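Local structure of ferredoxin, 2Fe-2S (Aquifex aeolicus, 1M2D) at residues 8-13 / 29-34; 23-28 / 58-63; 72-77 / 94-99. The protein carries a single [2Fe-2S] cluster on a thioredoxin-like fold and, as a ferredoxin, transfers electrons in metabolic reactions. The protein carries 1 engineered substitution. All coordinates share one frame; numbering follows the deposited sequence.

Interaction 1 (8-13 / 29-34). With FES (Fe2/s2 (inorganic) cluster), chain C.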
ATOM      1  N   VAL A   8      -2.668   5.633   0.540  1.00  7.76           N
ATOM      2  CA  VAL A   8      -3.035   6.825  -0.224  1.00  8.01           C
ATOM      3  C   VAL A   8      -2.097   6.924  -1.433  1.00  8.15           C
ATOM      4  O   VAL A   8      -0.894   7.036  -1.271  1.00  8.55           O
ATOM      5  CB  VAL A   8      -2.908   8.107   0.616  1.00  9.17           C
ATOM      6  CG1 VAL A   8      -3.348   9.304  -0.196  1.00 10.06           C
ATOM      7  CG2 VAL A   8      -3.754   7.985   1.857  1.00 10.14           C
ATOM      8  N   CYS A   9      -2.679   6.880  -2.641  1.00  7.96           N
ATOM      9  CA  CYS A   9      -1.869   7.064  -3.836  1.00  8.39           C
ATOM     10  C   CYS A   9      -1.371   8.515  -3.875  1.00  8.39           C
ATOM     11  O   CYS A   9      -2.187   9.429  -3.863  1.00  9.42           O
ATOM     12  CB  CYS A   9      -2.661   6.737  -5.069  1.00  8.71           C
ATOM     13  SG  CYS A   9      -1.674   7.018  -6.571  1.00  8.98           S
ATOM     14  N   VAL A  10      -0.046   8.691  -3.934  1.00  8.78           N
ATOM     15  CA  VAL A  10       0.580   9.979  -4.020  1.00  9.45           C
ATOM     16  C   VAL A  10       1.322  10.161  -5.364  1.00 10.24           C
ATOM     17  O   VAL A  10       2.110  11.093  -5.505  1.00 12.53           O
ATOM     18  CB  VAL A  10       1.509  10.302  -2.833  1.00 10.41           C
ATOM     19  CG1 VAL A  10       0.700  10.310  -1.541  1.00 12.26           C
ATOM     20  CG2 VAL A  10       2.656   9.304  -2.759  1.00 11.44           C
ATOM     21  N   GLN A  11       1.063   9.264  -6.310  1.00  9.94           N
ATOM     22  CA  GLN A  11       1.692   9.304  -7.619  1.00 10.57           C
ATOM     23  C   GLN A  11       1.435  10.607  -8.328  1.00 10.82           C
ATOM     24  O   GLN A  11       0.313  11.080  -8.418  1.00 11.19           O
ATOM     25  CB  GLN A  11       1.090   8.193  -8.451  1.00 11.74           C
ATOM     26  CG  GLN A  11       1.631   8.020  -9.867  1.00 11.56           C
ATOM     27  CD  GLN A  11       2.904   7.230  -9.930  1.00 13.10           C
ATOM     28  OE1 GLN A  11       2.952   6.074  -9.436  1.00 13.14           O
ATOM     29  NE2 GLN A  11       3.949   7.821 -10.498  1.00 17.51           N
ATOM     30  N   ASP A  12       2.504  11.147  -8.903  1.00 13.23           N
ATOM     31  CA  ASP A  12       2.374  12.230  -9.851  1.00 13.26           C
ATOM     32  C   ASP A  12       2.784  11.706 -11.225  1.00 14.28           C
ATOM     33  O   ASP A  12       3.441  10.709 -11.331  1.00 16.71           O
ATOM     34  CB  ASP A  12       3.229  13.431  -9.494  1.00 17.32           C
ATOM     35  CG  ASP A  12       2.685  14.727 -10.109  1.00 19.64           C
ATOM     36  OD1 ASP A  12       1.646  14.767 -10.825  1.00 18.89           O
ATOM     37  OD2 ASP A  12       3.384  15.713  -9.846  1.00 29.90           O
ATOM     38  N   ARG A  13       2.351  12.429 -12.253  1.00 16.44           N
ATOM     39  CA  ARG A  13       2.608  12.064 -13.655  1.00 18.05           C
ATOM     40  C   ARG A  13       2.927  13.358 -14.427  1.00 20.64           C
ATOM     41  O   ARG A  13       2.420  14.415 -14.042  1.00 21.07           O
ATOM     42  CB  ARG A  13       1.455  11.368 -14.363  1.00 19.76           C
ATOM     43  CG  ARG A  13       0.970  10.088 -13.739  1.00 21.44           C
ATOM     44  CD  ARG A  13       1.639   8.863 -14.198  1.00 23.03           C
ATOM     45  NE  ARG A  13       0.929   7.647 -13.826  1.00 18.78           N
ATOM     46  CZ  ARG A  13       1.524   6.484 -13.673  1.00 20.94           C
ATOM     47  NH1 ARG A  13       2.808   6.270 -13.829  1.00 27.62           N
ATOM     48  NH2 ARG A  13       0.697   5.504 -13.336  1.00 25.24           N
ATOM     49  N   GLU A  29      -2.260  16.339  -0.410  1.00 14.69           N
ATOM     50  CA  GLU A  29      -2.960  17.017   0.677  1.00 15.35           C
ATOM     51  C   GLU A  29      -3.887  16.055   1.439  1.00 13.60           C
ATOM     52  O   GLU A  29      -4.077  16.181   2.655  1.00 14.28           O
ATOM     53  CB  GLU A  29      -3.751  18.212   0.172  1.00 17.86           C
ATOM     54  CG  GLU A  29      -2.746  19.264  -0.255  1.00 20.92           C
ATOM     55  CD  GLU A  29      -2.233  19.070  -1.622  1.00 20.40           C
ATOM     56  OE1 GLU A  29      -2.616  18.207  -2.422  1.00 30.05           O
ATOM     57  OE2 GLU A  29      -1.331  19.902  -1.890  1.00 47.21           O
ATOM     58  N   VAL A  30      -4.432  15.070   0.781  1.00 12.46           N
ATOM     59  CA  VAL A  30      -5.184  13.972   1.406  1.00 11.29           C
ATOM     60  C   VAL A  30      -4.291  13.179   2.360  1.00 11.79           C
ATOM     61  O   VAL A  30      -4.603  12.926   3.508  1.00 12.32           O
ATOM     62  CB  VAL A  30      -5.818  13.060   0.379  1.00 10.83           C
ATOM     63  CG1 VAL A  30      -6.455  11.824   1.021  1.00 11.31           C
ATOM     64  CG2 VAL A  30      -6.864  13.837  -0.393  1.00 12.19           C
ATOM     65  N   PHE A  31      -3.124  12.770   1.843  1.00 11.93           N
ATOM     66  CA  PHE A  31      -2.153  12.003   2.611  1.00 12.30           C
ATOM     67  C   PHE A  31      -1.771  12.817   3.839  1.00 13.79           C
ATOM     68  O   PHE A  31      -1.736  12.365   4.982  1.00 14.93           O
ATOM     69  CB  PHE A  31      -0.922  11.642   1.777  1.00 12.57           C
ATOM     70  CG  PHE A  31       0.187  10.981   2.543  1.00 13.29           C
ATOM     71  CD1 PHE A  31       0.045   9.674   2.989  1.00 13.21           C
ATOM     72  CD2 PHE A  31       1.364  11.645   2.840  1.00 17.07           C
ATOM     73  CE1 PHE A  31       1.033   9.070   3.722  1.00 13.92           C
ATOM     74  CE2 PHE A  31       2.350  11.038   3.608  1.00 18.28           C
ATOM     75  CZ  PHE A  31       2.184   9.787   4.053  1.00 14.72           C
ATOM     76  N   GLN A  32      -1.425  14.074   3.684  1.00 15.05           N
ATOM     77  CA  GLN A  32      -1.056  14.991   4.759  1.00 18.24           C
ATOM     78  C   GLN A  32      -2.197  15.063   5.795  1.00 18.32           C
ATOM     79  O   GLN A  32      -1.959  15.039   6.985  1.00 19.81           O
ATOM     80  CB  GLN A  32      -0.786  16.365   4.208  1.00 24.02           C
ATOM     81  CG  GLN A  32      -0.502  17.630   5.001  1.00 46.94           C
ATOM     82  CD  GLN A  32       0.045  18.620   3.971  1.00 54.28           C
ATOM     83  OE1 GLN A  32      -0.724  19.022   3.091  1.00 77.48           O
ATOM     84  NE2 GLN A  32       1.330  18.944   4.015  1.00 65.88           N
ATOM     85  N   ALA A  33      -3.424  15.180   5.357  1.00 17.09           N
ATOM     86  CA  ALA A  33      -4.571  15.282   6.268  1.00 14.57           C
ATOM     87  C   ALA A  33      -4.747  14.004   7.091  1.00 14.49           C
ATOM     88  O   ALA A  33      -4.994  14.106   8.306  1.00 16.17           O
ATOM     89  CB  ALA A  33      -5.836  15.606   5.535  1.00 15.96           C
ATOM     90  N   PHE A  34      -4.562  12.865   6.473  1.00 14.29           N
ATOM     91  CA  PHE A  34      -4.563  11.616   7.248  1.00 15.49           C
ATOM     92  C   PHE A  34      -3.433  11.559   8.291  1.00 17.65           C
ATOM     93  O   PHE A  34      -3.663  11.270   9.427  1.00 18.54           O
ATOM     94  CB  PHE A  34      -4.475  10.329   6.406  1.00 14.77           C
ATOM     95  CG  PHE A  34      -5.783   9.845   5.803  1.00 13.72           C
ATOM     96  CD1 PHE A  34      -6.060   9.958   4.462  1.00 13.03           C
ATOM     97  CD2 PHE A  34      -6.733   9.225   6.620  1.00 13.94           C
ATOM     98  CE1 PHE A  34      -7.207   9.476   3.865  1.00 12.97           C
ATOM     99  CE2 PHE A  34      -7.878   8.743   6.025  1.00 14.28           C
ATOM    100  CZ  PHE A  34      -8.127   8.856   4.671  1.00 12.97           C
TER
HETATM  101 FE1  FES C 201      -3.276   7.269  -8.206  1.00  8.99          FE
HETATM  102 FE2  FES C 201      -3.179   6.015 -10.592  1.00  9.75          FE
HETATM  103  S1  FES C 201      -2.130   7.892  -9.998  1.00 10.18           S
HETATM  104  S2  FES C 201      -4.395   5.447  -8.783  1.00  9.13           S
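In Val8 a chi1 of -178° swings CG1 to the far side of CB from the main-chain nitrogen, against Phe31 CB at 3.9 Å; the chi1 of Phe31, 174°, turns its ring so that an edge meets Val8 CB, near the ring plane. The second branch, Val8 CG2, reaches Phe34 CD1 at 4.0 Å, while CG1 also approaches Val30 CG1, so one valine of strand 4-9 touches three residues of helix 27-40. From the next inward-facing residue, Val10 CG1 meets Phe31 CB at 3.9 Å, and this benzylic carbon is thus shared by two valine methyls. Strand 48-53 adds Ile50 and Pro52 to the aromatic side, and Val82 of helix 82-91 packs on Val30 and Phe34, adding to the apolar layer between sheet and helix in this thioredoxin-like fold. Cys9, between the two valines, points away from the helix and binds the cluster iron FE1 through SG at 2.3 Å; Cys22 supplies the other protein ligand of that iron. The same sulfur accepts a long N-H...S hydrogen bond from Gln11 N, 3.6 Å at 155°, of the kind that would probably stabilise negative charge on a thiolate ligand. Between 8-13 and 29-34 the contact is purely apolar, Ser27 and Arg28 adding polar bonds to Cys9 O and Val10 O; the chemistry is divided by side, valines facing the helix and Cys9 the cluster.

Interaction 2 (23-28 / 58-63). Engineered in segment 58-63: Ser59 (natural residue Cys). With FES (Fe2/s2 (inorganic) cluster), chain C.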
ATOM      1  N   ALA A  23      -1.840  12.827  -7.446  1.00 11.54           N
ATOM      2  CA  ALA A  23      -1.210  14.049  -6.911  1.00 12.41           C
ATOM      3  C   ALA A  23      -1.774  15.299  -7.580  1.00 13.62           C
ATOM      4  O   ALA A  23      -2.043  16.299  -6.918  1.00 15.17           O
ATOM      5  CB  ALA A  23       0.280  14.001  -7.078  1.00 14.13           C
ATOM      6  N   GLN A  24      -1.999  15.254  -8.887  1.00 14.28           N
ATOM      7  CA  GLN A  24      -2.591  16.383  -9.584  1.00 15.40           C
ATOM      8  C   GLN A  24      -3.982  16.685  -9.084  1.00 16.46           C
ATOM      9  O   GLN A  24      -4.415  17.809  -9.207  1.00 19.32           O
ATOM     10  CB  GLN A  24      -2.629  16.089 -11.075  1.00 21.28           C
ATOM     11  CG  GLN A  24      -1.257  15.916 -11.673  1.00 33.25           C
ATOM     12  CD  GLN A  24      -1.493  15.337 -13.084  1.00 35.65           C
ATOM     13  OE1 GLN A  24      -2.452  15.809 -13.709  1.00 43.39           O
ATOM     14  NE2 GLN A  24      -0.626  14.408 -13.429  1.00 22.40           N
ATOM     15  N   ARG A  25      -4.681  15.676  -8.550  1.00 14.12           N
ATOM     16  CA  ARG A  25      -6.048  15.759  -8.078  1.00 14.06           C
ATOM     17  C   ARG A  25      -6.133  16.001  -6.568  1.00 13.82           C
ATOM     18  O   ARG A  25      -7.194  15.884  -6.008  1.00 15.08           O
ATOM     19  CB  ARG A  25      -6.835  14.500  -8.494  1.00 13.27           C
ATOM     20  CG  ARG A  25      -7.037  14.327  -9.989  1.00 14.00           C
ATOM     21  CD  ARG A  25      -7.846  13.084 -10.322  1.00 14.25           C
ATOM     22  NE  ARG A  25      -8.275  12.960 -11.696  1.00 15.25           N
ATOM     23  CZ  ARG A  25      -7.593  12.398 -12.699  1.00 14.06           C
ATOM     24  NH1 ARG A  25      -6.402  11.872 -12.491  1.00 14.23           N
ATOM     25  NH2 ARG A  25      -8.082  12.329 -13.917  1.00 18.37           N
ATOM     26  N   GLY A  26      -5.028  16.335  -5.944  1.00 14.79           N
ATOM     27  CA  GLY A  26      -4.970  16.777  -4.541  1.00 15.49           C
ATOM     28  C   GLY A  26      -4.592  15.699  -3.564  1.00 13.62           C
ATOM     29  O   GLY A  26      -4.755  15.909  -2.355  1.00 14.86           O
ATOM     30  N   SER A  27      -4.000  14.554  -4.017  1.00 12.08           N
ATOM     31  CA  SER A  27      -3.863  13.464  -3.077  1.00 11.47           C
ATOM     32  C   SER A  27      -2.735  13.670  -2.078  1.00 12.28           C
ATOM     33  O   SER A  27      -2.760  12.999  -1.041  1.00 11.99           O
ATOM     34  CB  SER A  27      -3.666  12.138  -3.793  1.00 10.26           C
ATOM     35  OG  SER A  27      -2.368  12.092  -4.372  1.00  9.97           O
ATOM     36  N   ARG A  28      -1.744  14.509  -2.378  1.00 12.90           N
ATOM     37  CA  ARG A  28      -0.713  14.662  -1.313  1.00 13.77           C
ATOM     38  C   ARG A  28      -1.298  15.436  -0.153  1.00 14.21           C
ATOM     39  O   ARG A  28      -0.885  15.207   0.958  1.00 15.58           O
ATOM     40  CB  ARG A  28       0.556  15.281  -1.894  1.00 18.22           C
ATOM     41  CG  ARG A  28       1.102  14.232  -2.895  1.00 22.31           C
ATOM     42  CD  ARG A  28       2.353  14.728  -3.501  1.00 23.25           C
ATOM     43  NE  ARG A  28       2.808  13.671  -4.396  1.00 17.45           N
ATOM     44  CZ  ARG A  28       3.938  13.920  -5.029  1.00 15.94           C
ATOM     45  NH1 ARG A  28       4.571  15.060  -4.872  1.00 23.94           N
ATOM     46  NH2 ARG A  28       4.425  13.011  -5.872  1.00 17.39           N
ATOM     47  N   ALA A  58      -6.405   3.118 -10.707  1.00 11.32           N
ATOM     48  CA  ALA A  58      -7.750   3.643 -10.776  1.00 11.53           C
ATOM     49  C   ALA A  58      -7.721   5.170 -10.864  1.00 10.71           C
ATOM     50  O   ALA A  58      -8.551   5.890 -10.315  1.00 11.52           O
ATOM     51  CB  ALA A  58      -8.605   3.160  -9.606  1.00 13.36           C
ATOM     52  N   SER A  59      -6.725   5.677 -11.612  1.00 11.81           N
ATOM     53  CA  SER A  59      -6.340   7.080 -11.553  1.00 11.41           C
ATOM     54  C   SER A  59      -7.442   8.049 -11.941  1.00 11.90           C
ATOM     55  O   SER A  59      -7.562   9.118 -11.334  1.00 12.45           O
ATOM     56  CB  SER A  59      -5.149   7.344 -12.475  1.00 12.18           C
ATOM     57  OG  SER A  59      -4.138   6.374 -12.240  1.00 11.28           O
ATOM     58  N   MET A  60      -8.243   7.692 -12.930  1.00 12.48           N
ATOM     59  CA  MET A  60      -9.311   8.615 -13.344  1.00 11.87           C
ATOM     60  C   MET A  60     -10.394   8.800 -12.269  1.00 12.54           C
ATOM     61  O   MET A  60     -11.202   9.710 -12.382  1.00 15.88           O
ATOM     62  CB  MET A  60      -9.924   8.185 -14.654  1.00 15.37           C
ATOM     63  CG  MET A  60      -8.942   8.131 -15.813  1.00 21.33           C
ATOM     64  SD  MET A  60      -9.059   9.581 -16.655  1.00 39.69           S
ATOM     65  CE  MET A  60     -10.489   9.867 -17.556  1.00 30.29           C
ATOM     66  N   MET A  61     -10.399   7.926 -11.254  1.00 11.68           N
ATOM     67  CA  MET A  61     -11.329   8.035 -10.140  1.00 11.60           C
ATOM     68  C   MET A  61     -10.637   8.558  -8.870  1.00 11.33           C
ATOM     69  O   MET A  61     -11.189   8.442  -7.777  1.00 11.32           O
ATOM     70  CB  MET A  61     -12.031   6.663  -9.913  1.00 12.72           C
ATOM     71  CG  MET A  61     -13.011   6.356 -11.099  1.00 16.63           C
ATOM     72  SD  MET A  61     -13.881   4.812 -10.854  1.00 17.90           S
ATOM     73  CE  MET A  61     -12.543   3.694 -10.916  1.00 23.63           C
ATOM     74  N   GLY A  62      -9.445   9.123  -8.990  1.00 10.99           N
ATOM     75  CA  GLY A  62      -8.696   9.557  -7.891  1.00 11.02           C
ATOM     76  C   GLY A  62      -9.065  10.874  -7.279  1.00 10.92           C
ATOM     77  O   GLY A  62      -9.897  11.619  -7.853  1.00 11.87           O
ATOM     78  N   PRO A  63      -8.476  11.254  -6.160  1.00 10.08           N
ATOM     79  CA  PRO A  63      -7.524  10.487  -5.327  1.00  9.69           C
ATOM     80  C   PRO A  63      -8.066   9.170  -4.803  1.00  8.54           C
ATOM     81  O   PRO A  63      -9.179   9.098  -4.302  1.00  9.39           O
ATOM     82  CB  PRO A  63      -7.220  11.400  -4.189  1.00 10.37           C
ATOM     83  CG  PRO A  63      -7.351  12.761  -4.797  1.00 11.58           C
ATOM     84  CD  PRO A  63      -8.608  12.646  -5.637  1.00 11.42           C
TER
HETATM   85 FE1  FES C 201      -3.276   7.269  -8.206  1.00  8.99          FE
HETATM   86 FE2  FES C 201      -3.179   6.015 -10.592  1.00  9.75          FE
HETATM   87  S1  FES C 201      -2.130   7.892  -9.998  1.00 10.18           S
HETATM   88  S2  FES C 201      -4.395   5.447  -8.783  1.00  9.13           S
HETATM   89  O   HOH W   1     -11.377  11.820 -14.029  1.00 26.13           O
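The Arg25 guanidinium carries backbone of the 58-63 segment over one face: Ser59 O stands 3.2 Å above the plane and Met60 CA 3.9 Å above it, both offset toward the rim. Although Ser59 O is close to Arg25 NH1, the angle is too poor for a hydrogen bond; that nitrogen is instead bonded to Gln19 O. At the other terminal nitrogen, Arg25 NH2, a water that donates to Met60 O (2.7 Å) is held by a weak, longer bond. An extended chi2 (-179°) lays Arg25 CD beside Gly62 O at 3.5 Å, and an extended chi3 (170°) carries the guanidinium on to Ser59 and Met60. Closer to the backbone, the Pro63 ring fits against the turn before helix 27-40, its CG 3.4 Å from Arg25 O and its CB 3.7 Å from Ser27 CB. A cis peptide precedes Pro63, the cis-proline placed before a central strand that marks the thioredoxin fold, here leading into strand 65-68. With an alanine at Arg25 the guanidinium is gone, and Gln19 O would probably lose its partner while Ser59 O and Met60 are uncovered. The engineered Ser59, a cysteine in the natural protein, binds the cluster iron FE2 through OG at 1.9 Å, alongside Cys55. Ser27, whose CB packs on the proline, turns its OG to Cys9 O, tying the helix start to the strand bearing another cluster ligand.

Interaction 3 (72-77 / 94-99)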
ATOM      1  N   VAL A  72     -11.747  -1.760   1.267  1.00  9.04           N
ATOM      2  CA  VAL A  72     -12.571  -0.664   0.785  1.00  8.53           C
ATOM      3  C   VAL A  72     -11.706   0.267  -0.033  1.00  8.00           C
ATOM      4  O   VAL A  72     -10.690   0.797   0.450  1.00  8.83           O
ATOM      5  CB  VAL A  72     -13.201   0.100   1.952  1.00  9.77           C
ATOM      6  CG1 VAL A  72     -13.874   1.353   1.476  1.00 11.17           C
ATOM      7  CG2 VAL A  72     -14.174  -0.803   2.696  1.00 11.93           C
ATOM      8  N   TRP A  73     -12.079   0.479  -1.281  1.00  8.19           N
ATOM      9  CA  TRP A  73     -11.434   1.427  -2.190  1.00  7.98           C
ATOM     10  C   TRP A  73     -12.301   2.656  -2.265  1.00  7.97           C
ATOM     11  O   TRP A  73     -13.479   2.573  -2.614  1.00  9.01           O
ATOM     12  CB  TRP A  73     -11.263   0.839  -3.599  1.00  8.45           C
ATOM     13  CG  TRP A  73     -10.275  -0.308  -3.664  1.00  8.67           C
ATOM     14  CD1 TRP A  73     -10.289  -1.483  -2.997  1.00 10.28           C
ATOM     15  CD2 TRP A  73      -9.098  -0.323  -4.501  1.00  8.69           C
ATOM     16  NE1 TRP A  73      -9.200  -2.240  -3.343  1.00 10.46           N
ATOM     17  CE2 TRP A  73      -8.450  -1.549  -4.258  1.00  9.45           C
ATOM     18  CE3 TRP A  73      -8.539   0.576  -5.391  1.00  9.90           C
ATOM     19  CZ2 TRP A  73      -7.265  -1.876  -4.902  1.00 10.87           C
ATOM     20  CZ3 TRP A  73      -7.355   0.246  -6.056  1.00 11.06           C
ATOM     21  CH2 TRP A  73      -6.740  -0.988  -5.794  1.00 11.40           C
ATOM     22  N   TYR A  74     -11.713   3.805  -1.955  1.00  7.82           N
ATOM     23  CA  TYR A  74     -12.316   5.111  -2.105  1.00  8.04           C
ATOM     24  C   TYR A  74     -11.747   5.808  -3.320  1.00  7.83           C
ATOM     25  O   TYR A  74     -10.556   5.698  -3.606  1.00  8.50           O
ATOM     26  CB  TYR A  74     -12.013   5.940  -0.860  1.00  8.38           C
ATOM     27  CG  TYR A  74     -12.655   5.535   0.425  1.00  8.29           C
ATOM     28  CD1 TYR A  74     -11.912   5.176   1.547  1.00  8.87           C
ATOM     29  CD2 TYR A  74     -14.047   5.569   0.541  1.00  9.06           C
ATOM     30  CE1 TYR A  74     -12.520   4.827   2.734  1.00  8.84           C
ATOM     31  CE2 TYR A  74     -14.640   5.261   1.751  1.00  9.38           C
ATOM     32  CZ  TYR A  74     -13.882   4.898   2.840  1.00  8.98           C
ATOM     33  OH  TYR A  74     -14.456   4.601   4.012  1.00 10.41           O
ATOM     34  N   GLY A  75     -12.607   6.605  -3.959  1.00  8.11           N
ATOM     35  CA  GLY A  75     -12.195   7.512  -5.008  1.00  8.90           C
ATOM     36  C   GLY A  75     -12.637   8.924  -4.753  1.00  8.94           C
ATOM     37  O   GLY A  75     -13.481   9.192  -3.883  1.00  9.68           O
ATOM     38  N   GLN A  76     -12.037   9.831  -5.492  1.00  9.73           N
ATOM     39  CA  GLN A  76     -12.380  11.250  -5.456  1.00 10.48           C
ATOM     40  C   GLN A  76     -12.216  11.867  -4.086  1.00 10.55           C
ATOM     41  O   GLN A  76     -12.953  12.778  -3.717  1.00 12.10           O
ATOM     42  CB  GLN A  76     -13.790  11.540  -5.995  1.00 11.91           C
ATOM     43  CG  GLN A  76     -14.011  10.904  -7.336  1.00 13.92           C
ATOM     44  CD  GLN A  76     -15.451  11.256  -7.727  1.00 14.90           C
ATOM     45  OE1 GLN A  76     -15.677  12.112  -8.512  1.00 16.58           O
ATOM     46  NE2 GLN A  76     -16.411  10.583  -7.079  1.00 17.73           N
ATOM     47  N   VAL A  77     -11.279  11.340  -3.282  1.00 10.07           N
ATOM     48  CA  VAL A  77     -11.171  11.817  -1.922  1.00 10.00           C
ATOM     49  C   VAL A  77     -10.571  13.223  -1.890  1.00 10.26           C
ATOM     50  O   VAL A  77      -9.533  13.477  -2.496  1.00 11.36           O
ATOM     51  CB  VAL A  77     -10.329  10.860  -1.074  1.00  9.62           C
ATOM     52  CG1 VAL A  77     -10.258  11.318   0.370  1.00 10.82           C
ATOM     53  CG2 VAL A  77     -10.874   9.446  -1.171  1.00  9.85           C
ATOM     54  N   GLU A  94     -17.617   1.943   9.834  1.00 15.10           N
ATOM     55  CA  GLU A  94     -18.600   2.089   8.751  1.00 15.31           C
ATOM     56  C   GLU A  94     -17.951   2.834   7.581  1.00 12.91           C
ATOM     57  O   GLU A  94     -17.682   4.018   7.708  1.00 15.58           O
ATOM     58  CB  GLU A  94     -19.886   2.816   9.150  1.00 18.66           C
ATOM     59  CG  GLU A  94     -20.778   2.178  10.181  1.00 24.03           C
ATOM     60  CD  GLU A  94     -21.917   3.072  10.647  1.00 30.02           C
ATOM     61  OE1 GLU A  94     -21.677   4.163  11.238  1.00 48.83           O
ATOM     62  OE2 GLU A  94     -23.117   2.786  10.505  1.00 37.30           O
ATOM     63  N   PRO A  95     -17.733   2.176   6.427  1.00 11.24           N
ATOM     64  CA  PRO A  95     -17.201   2.926   5.270  1.00 10.32           C
ATOM     65  C   PRO A  95     -18.094   4.096   4.911  1.00  9.82           C
ATOM     66  O   PRO A  95     -19.315   4.086   5.077  1.00 11.61           O
ATOM     67  CB  PRO A  95     -17.196   1.851   4.183  1.00 11.55           C
ATOM     68  CG  PRO A  95     -17.014   0.568   4.932  1.00 13.39           C
ATOM     69  CD  PRO A  95     -17.865   0.766   6.142  1.00 12.74           C
ATOM     70  N   VAL A  96     -17.579   5.149   4.354  1.00 10.06           N
ATOM     71  CA  VAL A  96     -18.134   6.349   3.872  1.00  9.69           C
ATOM     72  C   VAL A  96     -18.654   6.026   2.476  1.00  9.15           C
ATOM     73  O   VAL A  96     -17.949   6.109   1.462  1.00  9.77           O
ATOM     74  CB  VAL A  96     -17.186   7.538   3.898  1.00 10.28           C
ATOM     75  CG1 VAL A  96     -17.912   8.759   3.322  1.00 11.65           C
ATOM     76  CG2 VAL A  96     -16.704   7.777   5.329  1.00 11.66           C
ATOM     77  N   GLU A  97     -19.927   5.611   2.442  1.00  9.35           N
ATOM     78  CA  GLU A  97     -20.519   5.040   1.237  1.00  9.86           C
ATOM     79  C   GLU A  97     -20.371   5.901   0.024  1.00  8.99           C
ATOM     80  O   GLU A  97     -20.102   5.385  -1.084  1.00 10.09           O
ATOM     81  CB  GLU A  97     -22.025   4.794   1.485  1.00 10.73           C
ATOM     82  CG  GLU A  97     -22.691   4.006   0.421  1.00 15.27           C
ATOM     83  CD  GLU A  97     -24.124   3.627   0.770  1.00 22.17           C
ATOM     84  OE1 GLU A  97     -24.676   2.976  -0.146  1.00 31.09           O
ATOM     85  OE2 GLU A  97     -24.633   3.886   1.807  1.00 37.46           O
ATOM     86  N   ARG A  98     -20.541   7.224   0.168  1.00  9.30           N
ATOM     87  CA  ARG A  98     -20.571   8.100  -0.991  1.00  9.73           C
ATOM     88  C   ARG A  98     -19.231   8.132  -1.753  1.00  9.10           C
ATOM     89  O   ARG A  98     -19.240   8.541  -2.908  1.00 10.45           O
ATOM     90  CB  ARG A  98     -20.966   9.488  -0.592  1.00 10.90           C
ATOM     91  CG  ARG A  98     -19.996  10.188   0.281  1.00 10.65           C
ATOM     92  CD  ARG A  98     -20.518  11.597   0.679  1.00 12.36           C
ATOM     93  NE  ARG A  98     -19.599  12.146   1.656  1.00 12.86           N
ATOM     94  CZ  ARG A  98     -18.489  12.813   1.347  1.00 12.55           C
ATOM     95  NH1 ARG A  98     -18.154  13.136   0.103  1.00 12.85           N
ATOM     96  NH2 ARG A  98     -17.687  13.210   2.332  1.00 14.86           N
ATOM     97  N   LEU A  99     -18.138   7.756  -1.129  1.00  9.22           N
ATOM     98  CA  LEU A  99     -16.814   7.781  -1.772  1.00  9.08           C
ATOM     99  C   LEU A  99     -16.340   6.444  -2.210  1.00  8.43           C
ATOM    100  O   LEU A  99     -15.263   6.301  -2.807  1.00  9.26           O
ATOM    101  CB  LEU A  99     -15.797   8.435  -0.820  1.00  9.98           C
ATOM    102  CG  LEU A  99     -16.062   9.915  -0.538  1.00 10.47           C
ATOM    103  CD1 LEU A  99     -15.039  10.388   0.493  1.00 14.45           C
ATOM    104  CD2 LEU A  99     -16.016  10.769  -1.756  1.00 12.20           C
TER
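Tyr74 lays its ring alongside the 94-99 segment, with CD2 3.6 Å from Leu99 CB and the two side chains crossing at about a right angle. Farther out, Val96 N lies at the ring's edge, in its plane, and donates to Tyr74 OH in a nearly straight bond (3.2 Å, 170°). The hydroxyl has a second hydrogen-bond partner in His89 ND1 of helix 82-91, so this polar atom in a buried side chain is gripped from two elements. With CG anti to the carbonyl carbon (chi1 -68°), the ring sits where Val72 CG1 can rest over one face, 3.8 Å above the plane. Val72 CG2 in turn meets Pro95 CG at 3.9 Å. The backbone closes the other end: Gly75 N gives a hydrogen bond of 2.9 Å to Leu99 O, and Tyr74 CA makes a CA-H...O contact of 3.3 Å with that same carbonyl oxygen. Leu99 CD2 packs beside Gly75 O. The contact thus pins the connection that leaves helix 82-91 to strand 72-74, just before it enters strand 100-102; Ile85 of the helix and Val67 of strand 65-68 also pack on Tyr74, while Trp73, pointing away, meets His5 of the second subunit.

Overall arrangement
Interactions 1 and 2 share helix 27-40 and the cluster, their centres about 8 Å apart, and their segments alternate along the chain, so that strand 4-9, the helix start and the 58-63 loop come together around the metal site. Interaction 3 follows both in sequence, its centre about 15 Å from that of interaction 1, on the opposite side of the chain's centre, and about 14 Å from that of interaction 2. It reaches the same mixed sheet through strand 72-74. Backbone hydrogen bonds from Gln76 N to Met61 O and from Val77 N to Pro63 O join segment 72-77 to the 58-63 loop, linking the cluster-binding end to strands 72-74 and 100-102 on one side of the sheet.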